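Local coordinates for sigma regulatory family protein-PP2C phosphatase (Chlamydia trachomatis serovar L2, PDB 6MAB), which is the periplasmic sensor domain of RsbU, a membrane-bound regulator probably acting as a PP2C-type phosphatase, and probably takes part in regulating the TCA cycle, at residues 9-20 against 258-269; 23-32 against 152-160. One frame throughout, in Å; residues are numbered along the deposited sequence.

Contact 1 of 2, residues 9-20 against 258-269; sequences TLSSITSDLREN and TYEEKSIIFASL
Ile13 and Ile265 meet at the middle of this contact, where helix 9-20 lies over the end of strand 258-261 and the short helix 262-267 that follows it. Branched Ile13 serves four neighbours. Its CG1 rests 3.9 Å from Ile265 CG2, its CG2 spreads over Ser268 CB and the CD2 of Leu269, and its CD1 sits over one face of the Phe266 ring in a CH-pi contact, 4.2 Å from the centroid and 15° off the ring normal. With chi1 at 65°, CG1 stands between the backbone N and the carbonyl carbon and carries CD1 to Phe266, while CG2 is directed to Ser268 and Leu269. A turn further on, Leu17 crosses Ile265 at about a right angle, its CG 4.1 Å from Ile265 CD1, while its CD2 lies against the backbone of Tyr259, 3.7 Å from CA. The polar link is Thr258 OG1, which donates to Leu17 O at 2.9 Å from well above the carbonyl plane; a beta-branched threonine suits the strand and still offers a hydroxyl to the helix.

In the next shell, helix 9-20 is kinked: the regular helical bonds of Asp16 N and Leu17 N are missing, and Leu17 N reaches only weakly to Thr14 O. Ile13 O, the regular acceptor for Leu17 N, instead accepts from water 1 at 2.7 Å, and this water also bonds Ser268 OG, bridging the segments. Thr14 OG1 turns back to Leu10 O, satisfying its hydroxyl within the helix.

Phe266 also meets Trp243 edge-to-face. Thr258 and Glu260 pair through their backbones with Tyr245 and Trp243 of strand 240-249, and Tyr259 with Lys169 of strand 169-174; the helix lies over one face of this six-stranded antiparallel sheet, near the C-terminal end of strand 254-261.

Contact 2 of 2, residues 23-32 against 152-160; sequences FKAHTLQQTI and TNYLLNGLL
The Phe23 ring meets Leu159 obliquely, CE2 lying 4.4 Å from Leu159 CD2, and one of its faces carries Thr27 OG1 of its own helix, offset toward the rim. At the far end, the Tyr154 ring has Leu155 CG over one face and water 2 at its edge, in plane. That water bonds Tyr154 OH at 2.6 Å and donates to Thr31 O, bridging two groups that stand too far apart to bond directly.

Between the rings run two nearly antiparallel helices, 170° between their directions and 11.2 Å apart at the axes, a wide spacing bridged mainly by Leu28, Leu155 and Leu159, with Thr27, Thr31, Ile32 and the stem of Lys24. The Leu159 and Leu28 side chains run past each other in opposite directions, Leu159 CD1 3.6 Å from Leu28 CD2, whereas Leu159 CD2 meets Thr27 CG2 tip to tip and touches Lys24 CG. Leu155 lies alongside Thr31, and its CD1 comes tightly, 3.3 Å, against Ile32 CD1. The hydroxyl of Thr31, chi1 54°, is turned back to Thr27 O at 2.8 Å, which satisfies it beside these methyls.

Lys24 gives the direct polar link. Its long chain passes Leu159 and bends only at the end (chi4 -69°), bringing NZ to Leu159 O at 2.8 Å, in the carbonyl plane and on a lone pair. A probably charged ammonium group on a long aliphatic stem suits a place that needs both packing and a donor.

Beyond the pair, Leu28 rests on Phe254 and Ile256 of strand 254-261, Leu156 on Ile172 of strand 169-174 and Gln181 of strand 179-182; both helices thus lie against the six-stranded sheet.

In the fold
From the N terminus, helix 2-31 supplies the first segment of both contacts, its earlier part to contact 1 and its later part to contact 2. The chain then passes through the five-stranded antiparallel sheet and leaves strand 142-151 into helix 153-160, where contact 2 closes its loop. It goes on to build the six-stranded sheet, and strand 254-261 and helix 262-267 return to close contact 1. Contact 2 is therefore nested inside contact 1. Their centres lie about 22 Å apart, yet Thr258 CG2 packs on Lys24 CD. Together they fasten the long N-terminal helix to the six-stranded sheet and to helix 153-160, which joins the two sheets, consistent with a double-Cache-type sensor domain.

Contact 1 of 2, residues 9-20 against 258-269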
loop_
_atom_site.group_PDB
_atom_site.type_symbol
_atom_site.label_atom_id
_atom_site.label_comp_id
_atom_site.label_asym_id
_atom_site.label_seq_id
_atom_site.Cartn_x
_atom_site.Cartn_y
_atom_site.Cartn_z
ATOM N N THR A 9 15.896 22.782 -19.521
ATOM C CA THR A 9 16.279 21.522 -20.157
ATOM C C THR A 9 16.133 20.348 -19.197
ATOM O O THR A 9 15.601 19.289 -19.559
ATOM C CB THR A 9 17.714 21.631 -20.674
ATOM O OG1 THR A 9 17.778 22.697 -21.623
ATOM C CG2 THR A 9 18.155 20.353 -21.344
ATOM N N LEU A 10 16.586 20.517 -17.962
ATOM C CA LEU A 10 16.474 19.428 -17.002
ATOM C C LEU A 10 15.016 19.138 -16.670
ATOM O O LEU A 10 14.627 17.977 -16.530
ATOM C CB LEU A 10 17.260 19.756 -15.738
ATOM C CG LEU A 10 18.785 19.626 -15.871
ATOM C CD1 LEU A 10 19.446 20.081 -14.582
ATOM C CD2 LEU A 10 19.209 18.221 -16.229
ATOM N N SER A 11 14.198 20.171 -16.566
ATOM C CA SER A 11 12.769 19.973 -16.334
ATOM C C SER A 11 12.122 19.236 -17.501
ATOM O O SER A 11 11.291 18.344 -17.304
ATOM C CB SER A 11 12.088 21.324 -16.116
ATOM O OG SER A 11 10.684 21.171 -16.002
ATOM N N SER A 12 12.497 19.598 -18.729
ATOM C CA SER A 12 11.902 18.979 -19.903
ATOM C C SER A 12 12.204 17.488 -19.979
ATOM O O SER A 12 11.314 16.688 -20.290
ATOM C CB SER A 12 12.387 19.686 -21.170
ATOM O OG SER A 12 11.920 21.013 -21.163
ATOM N N ILE A 13 13.445 17.083 -19.707
ATOM C CA ILE A 13 13.768 15.674 -19.910
ATOM C C ILE A 13 13.312 14.790 -18.757
ATOM O O ILE A 13 13.277 13.569 -18.919
ATOM C CB ILE A 13 15.272 15.449 -20.159
ATOM C CG1 ILE A 13 16.090 15.813 -18.920
ATOM C CG2 ILE A 13 15.711 16.231 -21.418
ATOM C CD1 ILE A 13 17.610 15.601 -19.102
ATOM N N THR A 14 12.910 15.377 -17.624
ATOM C CA THR A 14 12.376 14.631 -16.492
ATOM C C THR A 14 10.861 14.711 -16.376
ATOM O O THR A 14 10.279 14.035 -15.527
ATOM C CB THR A 14 13.001 15.133 -15.195
ATOM O OG1 THR A 14 12.787 16.538 -15.051
ATOM C CG2 THR A 14 14.528 14.828 -15.193
ATOM N N SER A 15 10.218 15.517 -17.210
ATOM C CA SER A 15 8.786 15.754 -17.074
ATOM C C SER A 15 8.001 14.451 -17.123
ATOM O O SER A 15 7.000 14.274 -16.413
ATOM C CB SER A 15 8.345 16.709 -18.195
ATOM O OG SER A 15 6.951 16.859 -18.219
ATOM N N ASP A 16 8.443 13.525 -17.960
ATOM C CA ASP A 16 7.682 12.311 -18.202
ATOM C C ASP A 16 7.710 11.377 -16.997
ATOM O O ASP A 16 6.750 10.626 -16.787
ATOM C CB ASP A 16 8.229 11.632 -19.453
ATOM C CG ASP A 16 7.500 10.363 -19.792
ATOM O OD1 ASP A 16 6.307 10.438 -20.160
ATOM O OD2 ASP A 16 8.130 9.295 -19.696
ATOM N N LEU A 17 8.789 11.404 -16.204
ATOM C CA LEU A 17 8.802 10.656 -14.939
ATOM C C LEU A 17 7.686 11.128 -14.022
ATOM O O LEU A 17 6.935 10.321 -13.456
ATOM C CB LEU A 17 10.145 10.816 -14.216
ATOM C CG LEU A 17 11.391 10.102 -14.705
ATOM C CD1 LEU A 17 12.616 10.645 -13.979
ATOM C CD2 LEU A 17 11.262 8.615 -14.477
ATOM N N ARG A 18 7.564 12.449 -13.860
ATOM C CA ARG A 18 6.490 13.011 -13.050
ATOM C C ARG A 18 5.118 12.683 -13.630
ATOM O O ARG A 18 4.217 12.268 -12.897
ATOM C CB ARG A 18 6.680 14.523 -12.906
ATOM C CG ARG A 18 5.647 15.193 -11.997
ATOM C CD ARG A 18 5.924 16.693 -11.785
ATOM N NE ARG A 18 4.716 17.422 -11.408
ATOM N N GLU A 19 4.918 12.890 -14.939
ATOM C CA GLU A 19 3.604 12.600 -15.518
ATOM C C GLU A 19 3.214 11.148 -15.289
ATOM O O GLU A 19 2.034 10.837 -15.066
ATOM C CB GLU A 19 3.573 12.900 -17.016
ATOM C CG GLU A 19 3.646 14.346 -17.381
ATOM C CD GLU A 19 2.477 15.150 -16.828
ATOM O OE1 GLU A 19 1.323 14.646 -16.823
ATOM O OE2 GLU A 19 2.749 16.276 -16.363
ATOM N N ASN A 20 4.188 10.242 -15.370
ATOM C CA ASN A 20 3.900 8.828 -15.173
ATOM C C ASN A 20 3.536 8.534 -13.726
ATOM O O ASN A 20 2.618 7.751 -13.469
ATOM C CB ASN A 20 5.096 7.988 -15.600
ATOM C CG ASN A 20 5.008 7.548 -17.028
ATOM O OD1 ASN A 20 4.361 6.550 -17.333
ATOM N ND2 ASN A 20 5.645 8.293 -17.925
ATOM N N THR A 258 8.701 6.702 -9.640
ATOM C CA THR A 258 8.985 6.310 -11.018
ATOM C C THR A 258 10.470 6.537 -11.291
ATOM O O THR A 258 11.092 7.412 -10.695
ATOM C CB THR A 258 8.126 7.080 -12.005
ATOM O OG1 THR A 258 8.230 8.467 -11.706
ATOM C CG2 THR A 258 6.674 6.618 -11.892
ATOM N N TYR A 259 11.051 5.714 -12.158
ATOM C CA TYR A 259 12.489 5.810 -12.374
ATOM C C TYR A 259 12.817 5.273 -13.755
ATOM O O TYR A 259 12.026 4.549 -14.374
ATOM C CB TYR A 259 13.294 5.086 -11.257
ATOM C CG TYR A 259 13.104 3.561 -11.172
ATOM C CD1 TYR A 259 12.012 3.016 -10.514
ATOM C CD2 TYR A 259 14.018 2.686 -11.758
ATOM C CE1 TYR A 259 11.810 1.631 -10.444
ATOM C CE2 TYR A 259 13.827 1.294 -11.677
ATOM C CZ TYR A 259 12.718 0.792 -11.023
ATOM O OH TYR A 259 12.496 -0.576 -10.951
ATOM N N GLU A 260 14.005 5.647 -14.225
ATOM C CA GLU A 260 14.461 5.330 -15.569
ATOM C C GLU A 260 15.976 5.463 -15.584
ATOM O O GLU A 260 16.551 6.221 -14.796
ATOM C CB GLU A 260 13.822 6.280 -16.595
ATOM C CG GLU A 260 14.265 6.074 -18.031
ATOM C CD GLU A 260 13.977 4.669 -18.563
ATOM O OE1 GLU A 260 14.666 3.692 -18.149
ATOM O OE2 GLU A 260 13.058 4.547 -19.412
ATOM N N GLU A 261 16.619 4.723 -16.483
ATOM C CA GLU A 261 18.055 4.889 -16.655
ATOM C C GLU A 261 18.382 6.333 -17.016
ATOM O O GLU A 261 17.743 6.934 -17.875
ATOM C CB GLU A 261 18.571 3.937 -17.733
ATOM C CG GLU A 261 18.397 2.481 -17.361
ATOM C CD GLU A 261 18.878 1.540 -18.432
ATOM O OE1 GLU A 261 19.888 1.852 -19.095
ATOM O OE2 GLU A 261 18.237 0.486 -18.607
ATOM N N LYS A 262 19.379 6.894 -16.340
ATOM C CA LYS A 262 19.812 8.251 -16.645
ATOM C C LYS A 262 20.155 8.416 -18.126
ATOM O O LYS A 262 19.867 9.460 -18.730
ATOM C CB LYS A 262 21.014 8.598 -15.763
ATOM C CG LYS A 262 21.551 9.987 -15.957
ATOM C CD LYS A 262 22.637 10.301 -14.924
ATOM C CE LYS A 262 23.648 11.299 -15.399
ATOM N NZ LYS A 262 24.757 11.410 -14.401
ATOM N N SER A 263 20.798 7.410 -18.714
ATOM C CA SER A 263 21.197 7.489 -20.112
ATOM C C SER A 263 19.992 7.597 -21.040
ATOM O O SER A 263 20.075 8.249 -22.086
ATOM C CB SER A 263 22.056 6.277 -20.486
ATOM O OG SER A 263 21.308 5.059 -20.496
ATOM N N ILE A 264 18.880 6.954 -20.684
ATOM C CA ILE A 264 17.658 7.051 -21.483
ATOM C C ILE A 264 17.022 8.421 -21.297
ATOM O O ILE A 264 16.603 9.071 -22.264
ATOM C CB ILE A 264 16.701 5.903 -21.089
ATOM C CG1 ILE A 264 17.311 4.553 -21.509
ATOM C CG2 ILE A 264 15.332 6.103 -21.687
ATOM C CD1 ILE A 264 16.524 3.311 -21.089
ATOM N N ILE A 265 16.971 8.897 -20.054
ATOM C CA ILE A 265 16.482 10.247 -19.785
ATOM C C ILE A 265 17.249 11.253 -20.629
ATOM O O ILE A 265 16.666 12.105 -21.303
ATOM C CB ILE A 265 16.604 10.568 -18.282
ATOM C CG1 ILE A 265 15.668 9.677 -17.459
ATOM C CG2 ILE A 265 16.361 12.064 -18.023
ATOM C CD1 ILE A 265 14.188 9.919 -17.721
ATOM N N PHE A 266 18.574 11.166 -20.611
ATOM C CA PHE A 266 19.378 12.159 -21.301
ATOM C C PHE A 266 19.305 12.016 -22.814
ATOM O O PHE A 266 19.578 12.980 -23.520
ATOM C CB PHE A 266 20.835 12.079 -20.812
ATOM C CG PHE A 266 21.081 12.893 -19.563
ATOM C CD1 PHE A 266 20.373 12.642 -18.412
ATOM C CD2 PHE A 266 21.988 13.936 -19.555
ATOM C CE1 PHE A 266 20.572 13.389 -17.274
ATOM C CE2 PHE A 266 22.184 14.685 -18.410
ATOM C CZ PHE A 266 21.460 14.398 -17.266
ATOM N N ALA A 267 18.926 10.847 -23.327
ATOM C CA ALA A 267 18.825 10.679 -24.769
ATOM C C ALA A 267 17.767 11.601 -25.356
ATOM O O ALA A 267 17.814 11.893 -26.561
ATOM C CB ALA A 267 18.507 9.224 -25.129
ATOM N N SER A 268 16.821 12.058 -24.526
ATOM C CA SER A 268 15.814 13.029 -24.967
ATOM C C SER A 268 16.418 14.361 -25.357
ATOM O O SER A 268 15.719 15.194 -25.952
ATOM C CB SER A 268 14.774 13.286 -23.864
ATOM O OG SER A 268 14.013 12.128 -23.603
ATOM N N LEU A 269 17.684 14.603 -25.027
ATOM C CA LEU A 269 18.313 15.844 -25.461
ATOM C C LEU A 269 18.464 15.908 -26.973
ATOM O O LEU A 269 18.515 17.013 -27.526
ATOM C CB LEU A 269 19.685 16.018 -24.803
ATOM C CG LEU A 269 19.695 16.229 -23.291
ATOM C CD1 LEU A 269 21.112 16.061 -22.759
ATOM C CD2 LEU A 269 19.169 17.610 -22.952
HETATM O O HOH W 1 13.140 11.956 -21.091
#

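Contact 2 of 2, residues 23-32 against 152-160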
loop_
_atom_site.group_PDB
_atom_site.type_symbol
_atom_site.label_atom_id
_atom_site.label_comp_id
_atom_site.label_asym_id
_atom_site.label_seq_id
_atom_site.Cartn_x
_atom_site.Cartn_y
_atom_site.Cartn_z
ATOM N N PHE A 23 -0.082 9.754 -13.183
ATOM C CA PHE A 23 -1.093 8.887 -13.778
ATOM C C PHE A 23 -1.267 7.623 -12.965
ATOM O O PHE A 23 -2.393 7.146 -12.766
ATOM C CB PHE A 23 -0.735 8.519 -15.219
ATOM C CG PHE A 23 -1.573 7.396 -15.772
ATOM C CD1 PHE A 23 -2.750 7.664 -16.445
ATOM C CD2 PHE A 23 -1.193 6.075 -15.603
ATOM C CE1 PHE A 23 -3.528 6.638 -16.939
ATOM C CE2 PHE A 23 -1.968 5.044 -16.095
ATOM C CZ PHE A 23 -3.138 5.329 -16.769
ATOM N N LYS A 24 -0.153 7.032 -12.524
ATOM C CA LYS A 24 -0.250 5.797 -11.756
ATOM C C LYS A 24 -0.901 6.046 -10.404
ATOM O O LYS A 24 -1.722 5.237 -9.945
ATOM C CB LYS A 24 1.147 5.168 -11.618
ATOM C CG LYS A 24 1.754 4.757 -12.964
ATOM C CD LYS A 24 3.223 4.361 -12.823
ATOM C CE LYS A 24 3.944 4.234 -14.158
ATOM N NZ LYS A 24 3.479 3.084 -14.950
ATOM N N ALA A 25 -0.568 7.175 -9.769
ATOM C CA ALA A 25 -1.204 7.566 -8.517
ATOM C C ALA A 25 -2.707 7.709 -8.689
ATOM O O ALA A 25 -3.484 7.250 -7.851
ATOM C CB ALA A 25 -0.612 8.886 -8.013
ATOM N N HIS A 26 -3.132 8.370 -9.766
ATOM C CA HIS A 26 -4.556 8.567 -9.994
ATOM C C HIS A 26 -5.261 7.237 -10.196
ATOM O O HIS A 26 -6.374 7.027 -9.690
ATOM C CB HIS A 26 -4.752 9.478 -11.202
ATOM C CG HIS A 26 -6.171 9.561 -11.671
ATOM N ND1 HIS A 26 -7.102 10.390 -11.083
ATOM C CD2 HIS A 26 -6.819 8.915 -12.669
ATOM C CE1 HIS A 26 -8.261 10.254 -11.703
ATOM N NE2 HIS A 26 -8.116 9.365 -12.668
ATOM N N THR A 27 -4.614 6.303 -10.900
ATOM C CA THR A 27 -5.204 4.983 -11.082
ATOM C C THR A 27 -5.419 4.300 -9.737
ATOM O O THR A 27 -6.493 3.752 -9.461
ATOM C CB THR A 27 -4.315 4.136 -12.002
ATOM O OG1 THR A 27 -4.231 4.755 -13.294
ATOM C CG2 THR A 27 -4.888 2.734 -12.175
ATOM N N LEU A 28 -4.402 4.334 -8.877
ATOM C CA LEU A 28 -4.536 3.720 -7.568
ATOM C C LEU A 28 -5.585 4.424 -6.705
ATOM O O LEU A 28 -6.285 3.762 -5.931
ATOM C CB LEU A 28 -3.166 3.684 -6.890
ATOM C CG LEU A 28 -2.162 2.772 -7.604
ATOM C CD1 LEU A 28 -0.771 2.939 -6.995
ATOM C CD2 LEU A 28 -2.567 1.298 -7.534
ATOM N N GLN A 29 -5.740 5.751 -6.834
ATOM C CA GLN A 29 -6.775 6.449 -6.075
ATOM C C GLN A 29 -8.171 6.022 -6.508
ATOM O O GLN A 29 -9.106 6.014 -5.692
ATOM C CB GLN A 29 -6.596 7.959 -6.225
ATOM C CG GLN A 29 -5.443 8.528 -5.416
ATOM C CD GLN A 29 -5.017 9.920 -5.872
ATOM O OE1 GLN A 29 -5.581 10.487 -6.811
ATOM N NE2 GLN A 29 -4.012 10.471 -5.204
ATOM N N GLN A 30 -8.325 5.648 -7.777
ATOM C CA GLN A 30 -9.612 5.230 -8.303
ATOM C C GLN A 30 -9.926 3.764 -8.011
ATOM O O GLN A 30 -11.108 3.384 -8.006
ATOM C CB GLN A 30 -9.645 5.482 -9.810
ATOM C CG GLN A 30 -9.543 6.956 -10.188
ATOM C CD GLN A 30 -10.597 7.796 -9.472
ATOM O OE1 GLN A 30 -10.283 8.805 -8.844
ATOM N NE2 GLN A 30 -11.852 7.361 -9.545
ATOM N N THR A 31 -8.910 2.945 -7.710
ATOM C CA THR A 31 -9.080 1.503 -7.624
ATOM C C THR A 31 -8.876 0.914 -6.231
ATOM O O THR A 31 -9.458 -0.130 -5.936
ATOM C CB THR A 31 -8.108 0.802 -8.583
ATOM O OG1 THR A 31 -6.775 1.239 -8.317
ATOM C CG2 THR A 31 -8.449 1.132 -10.021
ATOM N N ILE A 32 -8.077 1.534 -5.365
ATOM C CA ILE A 32 -7.832 0.947 -4.040
ATOM C C ILE A 32 -8.878 1.312 -2.980
ATOM O O ILE A 32 -9.427 0.399 -2.332
ATOM C CB ILE A 32 -6.425 1.314 -3.556
ATOM C CG1 ILE A 32 -5.370 0.715 -4.492
ATOM C CG2 ILE A 32 -6.213 0.815 -2.120
ATOM C CD1 ILE A 32 -5.349 -0.776 -4.577
ATOM N N THR A 152 -3.208 -7.130 -4.832
ATOM C CA THR A 152 -3.112 -6.025 -5.774
ATOM C C THR A 152 -2.401 -6.375 -7.076
ATOM O O THR A 152 -2.160 -5.471 -7.881
ATOM C CB THR A 152 -2.408 -4.836 -5.139
ATOM O OG1 THR A 152 -1.037 -5.166 -4.878
ATOM C CG2 THR A 152 -3.115 -4.431 -3.856
ATOM N N ASN A 153 -2.097 -7.648 -7.333
ATOM C CA ASN A 153 -1.391 -7.970 -8.567
ATOM C C ASN A 153 -2.162 -7.497 -9.798
ATOM O O ASN A 153 -1.546 -7.059 -10.772
ATOM C CB ASN A 153 -1.059 -9.462 -8.656
ATOM C CG ASN A 153 -2.250 -10.404 -8.463
ATOM O OD1 ASN A 153 -3.406 -10.006 -8.354
ATOM N ND2 ASN A 153 -1.937 -11.701 -8.445
ATOM N N TYR A 154 -3.501 -7.555 -9.768
ATOM C CA TYR A 154 -4.284 -7.137 -10.932
ATOM C C TYR A 154 -4.111 -5.650 -11.244
ATOM O O TYR A 154 -4.372 -5.224 -12.381
ATOM C CB TYR A 154 -5.768 -7.468 -10.713
ATOM C CG TYR A 154 -6.460 -6.541 -9.742
ATOM C CD1 TYR A 154 -6.299 -6.666 -8.371
ATOM C CD2 TYR A 154 -7.286 -5.524 -10.216
ATOM C CE1 TYR A 154 -6.950 -5.799 -7.491
ATOM C CE2 TYR A 154 -7.940 -4.674 -9.356
ATOM C CZ TYR A 154 -7.774 -4.811 -7.996
ATOM O OH TYR A 154 -8.417 -3.941 -7.135
ATOM N N LEU A 155 -3.651 -4.859 -10.280
ATOM C CA LEU A 155 -3.295 -3.460 -10.495
ATOM C C LEU A 155 -1.813 -3.267 -10.723
ATOM O O LEU A 155 -1.397 -2.665 -11.710
ATOM C CB LEU A 155 -3.692 -2.629 -9.290
ATOM C CG LEU A 155 -5.177 -2.436 -9.059
ATOM C CD1 LEU A 155 -5.383 -2.000 -7.618
ATOM C CD2 LEU A 155 -5.712 -1.388 -10.054
ATOM N N LEU A 156 -0.992 -3.788 -9.811
ATOM C CA LEU A 156 0.422 -3.483 -9.876
ATOM C C LEU A 156 1.139 -4.158 -11.040
ATOM O O LEU A 156 2.114 -3.590 -11.554
ATOM C CB LEU A 156 1.098 -3.853 -8.559
ATOM C CG LEU A 156 0.627 -3.018 -7.378
ATOM C CD1 LEU A 156 1.519 -3.275 -6.165
ATOM C CD2 LEU A 156 0.571 -1.507 -7.681
ATOM N N ASN A 157 0.732 -5.368 -11.462
ATOM C CA ASN A 157 1.406 -5.983 -12.601
ATOM C C ASN A 157 1.386 -5.048 -13.799
ATOM O O ASN A 157 2.411 -4.845 -14.457
ATOM C CB ASN A 157 0.773 -7.323 -12.971
ATOM C CG ASN A 157 1.065 -8.401 -11.949
ATOM O OD1 ASN A 157 1.790 -8.166 -10.983
ATOM N ND2 ASN A 157 0.454 -9.569 -12.123
ATOM N N GLY A 158 0.229 -4.451 -14.082
ATOM C CA GLY A 158 0.143 -3.544 -15.215
ATOM C C GLY A 158 0.824 -2.208 -14.969
ATOM O O GLY A 158 1.468 -1.661 -15.870
ATOM N N LEU A 159 0.661 -1.646 -13.767
ATOM C CA LEU A 159 1.254 -0.342 -13.474
ATOM C C LEU A 159 2.772 -0.402 -13.371
ATOM O O LEU A 159 3.452 0.603 -13.628
ATOM C CB LEU A 159 0.665 0.228 -12.199
ATOM C CG LEU A 159 -0.802 0.662 -12.260
ATOM C CD1 LEU A 159 -1.264 1.109 -10.882
ATOM C CD2 LEU A 159 -1.001 1.794 -13.252
ATOM N N LEU A 160 3.331 -1.558 -13.007
ATOM C CA LEU A 160 4.778 -1.692 -12.923
ATOM C C LEU A 160 5.401 -2.244 -14.203
ATOM O O LEU A 160 6.633 -2.292 -14.319
ATOM C CB LEU A 160 5.141 -2.589 -11.722
ATOM C CG LEU A 160 5.282 -1.873 -10.378
ATOM C CD1 LEU A 160 4.104 -1.020 -10.088
ATOM C CD2 LEU A 160 5.495 -2.920 -9.249
HETATM O O HOH W 2 -10.296 -2.162 -7.627
#